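Local coordinates for peptidase M42 (Thaumarchaeota archaeon SCGC AB-539-E09, PDB 5DS0), which probably acts as a metal-dependent TET aminopeptidase of the M42 family, trimming N-terminal residues from peptides within a twelve-subunit assembly, at residues F51-N56 / E190-M195; P230-V235 / Q273-F278; E277-V282 / I288-S293. All coordinates share one frame; numbering follows the deposited sequence.

Contact 1: F51-N56 / E190-M195; sequences FIAKGN and EAIRRM
I192 is the residue through which helix 179-197 reaches strand 49-53, and F51 and A53 are what it meets there. Along the helix segment, E190 comes first and faces another way: its carboxylate is engaged by R193, three residues on, and also by the hydroxyls of S6 and Y33. I192 follows on the strand side, its CA 7.0 Å from A53 CA. Its two branches divide the work. CG2, anti to the backbone N while CG1 lies beside that N (chi1 -73°), comes 4.3 Å from A53 CB. CD1, at the end of the other branch, is 4.0 Å from F51 O, a van der Waals approach to the strand's backbone carbonyl. The F51 ring leads away from the helix segment towards C30 and M34 of helix 24-34, and M34 also touches I192. R193 grips E190 side-on, its NH2 2.8 Å from E190 OE1 and its NE 3.1 Å from E190 OE2. Both oxygens lie close to the guanidinium plane, yet OE1 is met on its syn side 30° out of the carboxylate plane and OE2 from above that plane, so the two flat groups are not coplanar. R194 CG lies above one face of this guanidinium, toward its rim, and M195, present as selenomethionine, packs on I347 of helix 333-349. Only 115 Å² is buried between the segments. The two thus meet by apolar packing, with no hydrogen bond between them, while the buried charges of E190 and R193 probably offset each other and R193 NH1 also forms a salt bridge with D197.

Contact 2: P230-V235 / Q273-F278; sequences PDVALV and QPLKEF
L275 reaches from helix 273-285 to V232 at the start of strand 232-240, and the contact can be traced outward along its side chain. CB points at the strand but remains 5.6 Å from V232 CG2, so it only sets the direction. CG stands anti to the backbone N (chi1 175°), which carries the branch point away from the helix, to 4.8 Å from that same V232 CG2. The two methyls then part. CD1 turns back along its own helix and lies 4.1 Å from F278 CD2, one turn further on; it stays further from V232 CG2 than its twin does. CD2 makes the close approach, 3.9 Å from V232 CG2, and the two side chains cross obliquely. V232 offers CG2 because that methyl is anti to its backbone N, with CG1 placed between N and the carbonyl carbon (chi1 54°). The site lies in the sheet's interior: strand 232-240 pairs in parallel with 60-66 on one edge and with 314-322 on the other, and the helix packs against this sheet in the alpha/beta arrangement of the M42 peptidases. The same strand carries E237, a cobalt ligand, further along. L275 CD2 also lies 4.3 Å from A233 O, a packing distance to a carbonyl whose residue is bonded in the sheet to 314-322. V315 of that strand and F358 of the C-terminal tail also touch L275. Next to L275 on the helix, K276 NZ is hydrogen-bonded to Q273 OE1 at 3.0 Å, and Q273, P274 and K276 pack on F22, R24 and G156 of the second subunit.

Contact 3: E277-V282 / I288-S293; sequences EFVINV and IPLQLS
L290 and L292, two residues apart along the chain, both present a CD2 methyl to I280 on helix 273-285, but they meet different parts of it. L290 points directly at the helix: its CG is anti to the backbone N (chi1 -175°), which brings CD2 to the helix backbone. There it lies 4.0 Å from I280 CA. The same methyl is 4.3 Å from I280 CG1 and 4.4 Å from V279 CG1, so it sits against the backbone between two neighbouring side chains. L292 behaves differently. Its CB does not point straight at the helix, and the contact is made at the extremity, where L292 CD2 and I280 CD1 stand 4.0 Å apart. These two side chains cross at about a right angle, touching at their methyl ends. The torsion of I280 serves both partners, since CG1 lies beside the backbone N (chi1 -72°), near L290, while its extension to CD1 arrives at L292. The segments bury 153 Å² with no hydrogen bond; the side-chain contacts are apolar, and L290 CD2 also lies 4.3 Å from V279 O. On another side of the helix, V282 CG2 lies 3.8 Å above the F278 ring, towards its rim, and that ring meets F358 edge-to-face. Helix 273-285 lies in the connection from strand 261-263, past the short strand 265-266, to its parallel neighbour 291-295, a beta-alpha-beta crossover. L262 of the first strand touches V279, I280 and L290, helix 333-349 flanks F278 and V282, and V155 of the second subunit packs on L292.

All three contacts set a helix against the same mixed sheet or, in contact 3, partly against the loop leading into it, mainly by aliphatic groups, and none has a hydrogen bond between its segments. Contacts 1 and 2 are buried; contact 3 is only partly so and is the one with the largest buried area. Contacts 2 and 3 use successive turns of helix 273-285, share E277 and F278, and have centres about 12 Å apart. Contact 1 uses helix 179-197 and lies about 18 Å from contact 2, centre to centre. It has the buried E190-R193 salt bridge beside it and no other chain touches it, whereas residues of contacts 2 and 3 also pack on the second subunit.

Contact 1: F51-N56 / E190-M195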
# COMPACT_ATOMS: atom_id res chain seq x y z
N PHE C 51 -16.22 -21.04 -51.13
CA PHE C 51 -17.12 -21.81 -51.97
C PHE C 51 -18.09 -20.89 -52.66
O PHE C 51 -18.76 -20.09 -52.01
CB PHE C 51 -17.91 -22.78 -51.10
CG PHE C 51 -17.04 -23.66 -50.26
CD1 PHE C 51 -16.36 -24.71 -50.84
CD2 PHE C 51 -16.88 -23.42 -48.91
CE1 PHE C 51 -15.54 -25.53 -50.08
CE2 PHE C 51 -16.07 -24.23 -48.15
CZ PHE C 51 -15.40 -25.29 -48.73
N ILE C 52 -18.17 -21.01 -53.98
CA ILE C 52 -19.00 -20.13 -54.79
C ILE C 52 -20.27 -20.82 -55.25
O ILE C 52 -20.22 -21.92 -55.81
CB ILE C 52 -18.24 -19.61 -56.01
CG1 ILE C 52 -16.92 -18.97 -55.56
CG2 ILE C 52 -19.08 -18.61 -56.79
CD1 ILE C 52 -15.97 -18.61 -56.69
N ALA C 53 -21.41 -20.19 -54.99
CA ALA C 53 -22.69 -20.60 -55.55
C ALA C 53 -23.10 -19.54 -56.57
O ALA C 53 -23.40 -18.41 -56.19
CB ALA C 53 -23.74 -20.74 -54.45
N LYS C 54 -23.07 -19.91 -57.85
CA LYS C 54 -23.24 -18.97 -58.95
C LYS C 54 -24.66 -18.48 -59.12
O LYS C 54 -25.63 -19.15 -58.77
CB LYS C 54 -22.72 -19.55 -60.26
CG LYS C 54 -21.20 -19.66 -60.35
CD LYS C 54 -20.73 -19.86 -61.80
CE LYS C 54 -19.30 -20.41 -61.92
NZ LYS C 54 -18.31 -19.82 -60.97
N GLY C 55 -24.75 -17.27 -59.64
CA GLY C 55 -26.01 -16.63 -60.02
C GLY C 55 -25.57 -15.44 -60.85
O GLY C 55 -24.69 -15.57 -61.70
N ASN C 56 -26.14 -14.27 -60.60
CA ASN C 56 -25.75 -13.09 -61.36
C ASN C 56 -24.34 -12.66 -60.98
O ASN C 56 -24.01 -12.63 -59.81
CB ASN C 56 -26.73 -11.96 -61.12
CG ASN C 56 -28.17 -12.38 -61.34
OD1 ASN C 56 -28.48 -13.56 -61.45
ND2 ASN C 56 -29.06 -11.41 -61.40
N GLU C 190 -24.13 -24.79 -44.62
CA GLU C 190 -25.47 -25.35 -44.64
C GLU C 190 -26.41 -24.49 -45.46
O GLU C 190 -27.33 -25.01 -46.09
CB GLU C 190 -26.02 -25.51 -43.22
CG GLU C 190 -25.43 -26.70 -42.48
CD GLU C 190 -25.79 -28.02 -43.12
OE1 GLU C 190 -26.93 -28.48 -42.90
OE2 GLU C 190 -24.96 -28.57 -43.87
N ALA C 191 -26.20 -23.19 -45.44
CA ALA C 191 -27.01 -22.28 -46.23
C ALA C 191 -26.82 -22.59 -47.71
O ALA C 191 -27.79 -22.77 -48.44
CB ALA C 191 -26.64 -20.84 -45.95
N ILE C 192 -25.58 -22.66 -48.15
CA ILE C 192 -25.29 -22.96 -49.54
C ILE C 192 -25.82 -24.33 -49.92
O ILE C 192 -26.39 -24.50 -51.00
CB ILE C 192 -23.78 -22.85 -49.83
CG1 ILE C 192 -23.36 -21.38 -49.83
CG2 ILE C 192 -23.42 -23.47 -51.17
CD1 ILE C 192 -21.88 -21.16 -49.66
N ARG C 193 -25.65 -25.32 -49.05
CA ARG C 193 -26.13 -26.66 -49.34
C ARG C 193 -27.61 -26.65 -49.57
O ARG C 193 -28.09 -27.18 -50.56
CB ARG C 193 -25.81 -27.63 -48.21
CG ARG C 193 -26.32 -29.04 -48.48
CD ARG C 193 -26.00 -30.00 -47.35
NE ARG C 193 -26.76 -29.74 -46.13
CZ ARG C 193 -28.04 -30.05 -45.92
NH1 ARG C 193 -28.77 -30.64 -46.85
NH2 ARG C 193 -28.58 -29.72 -44.74
N ARG C 194 -28.34 -26.04 -48.65
CA ARG C 194 -29.79 -26.02 -48.72
C ARG C 194 -30.34 -25.28 -49.92
O ARG C 194 -31.37 -25.66 -50.47
CB ARG C 194 -30.39 -25.43 -47.44
CG ARG C 194 -30.66 -26.58 -46.46
CD ARG C 194 -30.42 -26.32 -44.92
NE ARG C 194 -31.48 -25.50 -44.38
CZ ARG C 194 -31.82 -25.35 -43.09
NH1 ARG C 194 -32.81 -24.53 -42.86
NH2 ARG C 194 -31.21 -25.95 -42.04
N MSE C 195 -29.65 -24.23 -50.33
CA MSE C 195 -30.07 -23.46 -51.50
C MSE C 195 -29.98 -24.29 -52.75
O MSE C 195 -30.86 -24.21 -53.61
CB MSE C 195 -29.23 -22.19 -51.58
CG MSE C 195 -29.72 -21.26 -50.49
SE MSE C 195 -29.02 -19.44 -50.69
CE MSE C 195 -30.69 -18.57 -51.28

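Contact 2: P230-V235 / Q273-F278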
# COMPACT_ATOMS: atom_id res chain seq x y z
N PRO C 230 -16.00 -8.20 -52.85
CA PRO C 230 -17.42 -8.30 -52.54
C PRO C 230 -18.15 -6.96 -52.58
O PRO C 230 -17.55 -5.91 -52.29
CB PRO C 230 -17.41 -8.84 -51.11
CG PRO C 230 -16.17 -8.25 -50.51
CD PRO C 230 -15.16 -8.23 -51.63
N ASP C 231 -19.43 -7.01 -52.91
CA ASP C 231 -20.30 -5.83 -52.92
C ASP C 231 -21.08 -5.67 -51.60
O ASP C 231 -21.52 -4.57 -51.25
CB ASP C 231 -21.26 -5.90 -54.10
CG ASP C 231 -20.55 -5.85 -55.43
OD1 ASP C 231 -19.95 -4.80 -55.73
OD2 ASP C 231 -20.55 -6.88 -56.16
N VAL C 232 -21.26 -6.78 -50.88
CA VAL C 232 -21.87 -6.77 -49.56
C VAL C 232 -21.36 -7.99 -48.79
O VAL C 232 -21.10 -9.03 -49.39
CB VAL C 232 -23.41 -6.78 -49.65
CG1 VAL C 232 -23.89 -7.93 -50.50
CG2 VAL C 232 -24.06 -6.87 -48.28
N ALA C 233 -21.24 -7.86 -47.47
CA ALA C 233 -20.71 -8.95 -46.67
C ALA C 233 -21.56 -9.29 -45.45
O ALA C 233 -21.98 -8.41 -44.71
CB ALA C 233 -19.30 -8.61 -46.23
N LEU C 234 -21.76 -10.59 -45.23
CA LEU C 234 -22.41 -11.09 -44.03
C LEU C 234 -21.40 -11.92 -43.26
O LEU C 234 -21.05 -13.01 -43.68
CB LEU C 234 -23.59 -11.98 -44.37
CG LEU C 234 -24.65 -11.40 -45.30
CD1 LEU C 234 -25.72 -12.45 -45.55
CD2 LEU C 234 -25.25 -10.13 -44.72
N VAL C 235 -20.89 -11.39 -42.16
CA VAL C 235 -19.94 -12.13 -41.37
C VAL C 235 -20.67 -12.86 -40.27
O VAL C 235 -21.49 -12.28 -39.57
CB VAL C 235 -18.89 -11.19 -40.78
CG1 VAL C 235 -18.03 -11.93 -39.78
CG2 VAL C 235 -18.04 -10.63 -41.90
N GLN C 273 -25.67 1.28 -42.10
CA GLN C 273 -26.96 1.42 -41.44
C GLN C 273 -28.15 0.92 -42.27
O GLN C 273 -29.00 0.20 -41.74
CB GLN C 273 -27.16 2.85 -40.96
CG GLN C 273 -26.24 3.22 -39.80
CD GLN C 273 -26.49 2.37 -38.56
OE1 GLN C 273 -27.55 2.46 -37.94
NE2 GLN C 273 -25.51 1.56 -38.18
N PRO C 274 -28.22 1.28 -43.56
CA PRO C 274 -29.23 0.66 -44.43
C PRO C 274 -29.24 -0.87 -44.40
O PRO C 274 -30.31 -1.47 -44.36
CB PRO C 274 -28.83 1.16 -45.82
CG PRO C 274 -28.23 2.50 -45.56
CD PRO C 274 -27.54 2.41 -44.23
N LEU C 275 -28.06 -1.48 -44.43
CA LEU C 275 -27.94 -2.94 -44.39
C LEU C 275 -28.41 -3.49 -43.05
O LEU C 275 -29.07 -4.52 -43.01
CB LEU C 275 -26.50 -3.38 -44.65
CG LEU C 275 -26.20 -4.89 -44.52
CD1 LEU C 275 -27.11 -5.73 -45.39
CD2 LEU C 275 -24.74 -5.18 -44.86
N LYS C 276 -28.09 -2.79 -41.96
CA LYS C 276 -28.57 -3.18 -40.65
C LYS C 276 -30.10 -3.21 -40.63
O LYS C 276 -30.70 -4.18 -40.17
CB LYS C 276 -28.06 -2.24 -39.56
CG LYS C 276 -28.49 -2.63 -38.15
CD LYS C 276 -28.21 -1.54 -37.13
CE LYS C 276 -29.30 -0.47 -37.11
NZ LYS C 276 -28.97 0.60 -36.13
N GLU C 277 -30.72 -2.14 -41.12
CA GLU C 277 -32.17 -2.04 -41.12
C GLU C 277 -32.77 -3.14 -41.99
O GLU C 277 -33.81 -3.72 -41.65
CB GLU C 277 -32.63 -0.64 -41.59
CG GLU C 277 -32.21 0.53 -40.71
CD GLU C 277 -32.56 0.36 -39.21
OE1 GLU C 277 -33.54 -0.36 -38.85
OE2 GLU C 277 -31.84 0.98 -38.36
N PHE C 278 -32.10 -3.44 -43.09
CA PHE C 278 -32.53 -4.48 -44.00
C PHE C 278 -32.62 -5.83 -43.31
O PHE C 278 -33.63 -6.52 -43.40
CB PHE C 278 -31.55 -4.53 -45.18
CG PHE C 278 -31.77 -5.68 -46.13
CD1 PHE C 278 -32.77 -5.62 -47.10
CD2 PHE C 278 -30.96 -6.81 -46.08
CE1 PHE C 278 -32.96 -6.66 -47.99
CE2 PHE C 278 -31.15 -7.86 -46.96
CZ PHE C 278 -32.15 -7.79 -47.92

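Contact 3: E277-V282 / I288-S293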
# COMPACT_ATOMS: atom_id res chain seq x y z
N GLU C 277 -30.72 -2.14 -41.12
CA GLU C 277 -32.17 -2.04 -41.12
C GLU C 277 -32.77 -3.14 -41.99
O GLU C 277 -33.81 -3.72 -41.65
CB GLU C 277 -32.63 -0.64 -41.59
CG GLU C 277 -32.21 0.53 -40.71
CD GLU C 277 -32.56 0.36 -39.21
OE1 GLU C 277 -33.54 -0.36 -38.85
OE2 GLU C 277 -31.84 0.98 -38.36
N PHE C 278 -32.10 -3.44 -43.09
CA PHE C 278 -32.53 -4.48 -44.00
C PHE C 278 -32.62 -5.83 -43.31
O PHE C 278 -33.63 -6.52 -43.40
CB PHE C 278 -31.55 -4.53 -45.18
CG PHE C 278 -31.77 -5.68 -46.13
CD1 PHE C 278 -32.77 -5.62 -47.10
CD2 PHE C 278 -30.96 -6.81 -46.08
CE1 PHE C 278 -32.96 -6.66 -47.99
CE2 PHE C 278 -31.15 -7.86 -46.96
CZ PHE C 278 -32.15 -7.79 -47.92
N VAL C 279 -31.57 -6.19 -42.59
CA VAL C 279 -31.55 -7.46 -41.87
C VAL C 279 -32.65 -7.51 -40.79
O VAL C 279 -33.35 -8.51 -40.66
CB VAL C 279 -30.18 -7.71 -41.22
CG1 VAL C 279 -30.20 -9.00 -40.40
CG2 VAL C 279 -29.11 -7.80 -42.29
N ILE C 280 -32.80 -6.44 -40.03
CA ILE C 280 -33.82 -6.38 -39.01
C ILE C 280 -35.21 -6.64 -39.60
O ILE C 280 -36.01 -7.38 -39.01
CB ILE C 280 -33.80 -5.04 -38.24
CG1 ILE C 280 -32.58 -4.98 -37.33
CG2 ILE C 280 -35.05 -4.86 -37.39
CD1 ILE C 280 -32.23 -3.60 -36.83
N ASN C 281 -35.48 -6.05 -40.77
CA ASN C 281 -36.79 -6.19 -41.41
C ASN C 281 -36.99 -7.55 -42.03
O ASN C 281 -38.06 -8.14 -41.89
CB ASN C 281 -37.00 -5.12 -42.47
CG ASN C 281 -37.05 -3.72 -41.88
OD1 ASN C 281 -37.30 -3.53 -40.68
ND2 ASN C 281 -36.76 -2.72 -42.71
N VAL C 282 -35.97 -8.06 -42.70
CA VAL C 282 -36.06 -9.39 -43.26
C VAL C 282 -36.38 -10.41 -42.17
O VAL C 282 -37.22 -11.29 -42.36
CB VAL C 282 -34.78 -9.78 -44.00
CG1 VAL C 282 -34.77 -11.27 -44.34
CG2 VAL C 282 -34.64 -8.95 -45.28
N ILE C 288 -38.24 -14.58 -37.70
CA ILE C 288 -37.06 -15.16 -37.08
C ILE C 288 -36.62 -14.26 -35.94
O ILE C 288 -36.32 -13.09 -36.16
CB ILE C 288 -35.93 -15.29 -38.10
CG1 ILE C 288 -36.33 -16.29 -39.19
CG2 ILE C 288 -34.65 -15.74 -37.43
CD1 ILE C 288 -35.48 -16.26 -40.44
N PRO C 289 -36.59 -14.80 -34.71
CA PRO C 289 -36.17 -13.97 -33.58
C PRO C 289 -34.74 -13.47 -33.76
O PRO C 289 -33.88 -14.22 -34.24
CB PRO C 289 -36.27 -14.93 -32.39
CG PRO C 289 -36.09 -16.29 -32.98
CD PRO C 289 -36.71 -16.22 -34.34
N LEU C 290 -34.49 -12.22 -33.40
CA LEU C 290 -33.21 -11.59 -33.66
C LEU C 290 -32.83 -10.66 -32.52
O LEU C 290 -33.59 -9.76 -32.18
CB LEU C 290 -33.31 -10.81 -34.97
CG LEU C 290 -32.02 -10.18 -35.45
CD1 LEU C 290 -31.03 -11.24 -35.92
CD2 LEU C 290 -32.30 -9.20 -36.59
N GLN C 291 -31.67 -10.87 -31.92
CA GLN C 291 -31.27 -10.09 -30.74
C GLN C 291 -30.27 -8.99 -31.12
O GLN C 291 -29.22 -9.27 -31.65
CB GLN C 291 -30.63 -10.98 -29.68
CG GLN C 291 -31.43 -12.22 -29.31
CD GLN C 291 -30.80 -13.00 -28.18
OE1 GLN C 291 -30.75 -12.54 -27.05
NE2 GLN C 291 -30.27 -14.18 -28.49
N LEU C 292 -30.61 -7.74 -30.84
CA LEU C 292 -29.68 -6.66 -31.09
C LEU C 292 -28.54 -6.75 -30.10
O LEU C 292 -28.77 -6.86 -28.90
CB LEU C 292 -30.37 -5.31 -30.98
CG LEU C 292 -31.43 -5.04 -32.05
CD1 LEU C 292 -31.92 -3.61 -31.91
CD2 LEU C 292 -30.89 -5.27 -33.45
N SER C 293 -27.32 -6.71 -30.62
CA SER C 293 -26.12 -6.95 -29.83
C SER C 293 -25.06 -5.88 -30.06
O SER C 293 -25.09 -5.17 -31.06
CB SER C 293 -25.55 -8.31 -30.20
OG SER C 293 -24.21 -8.45 -29.77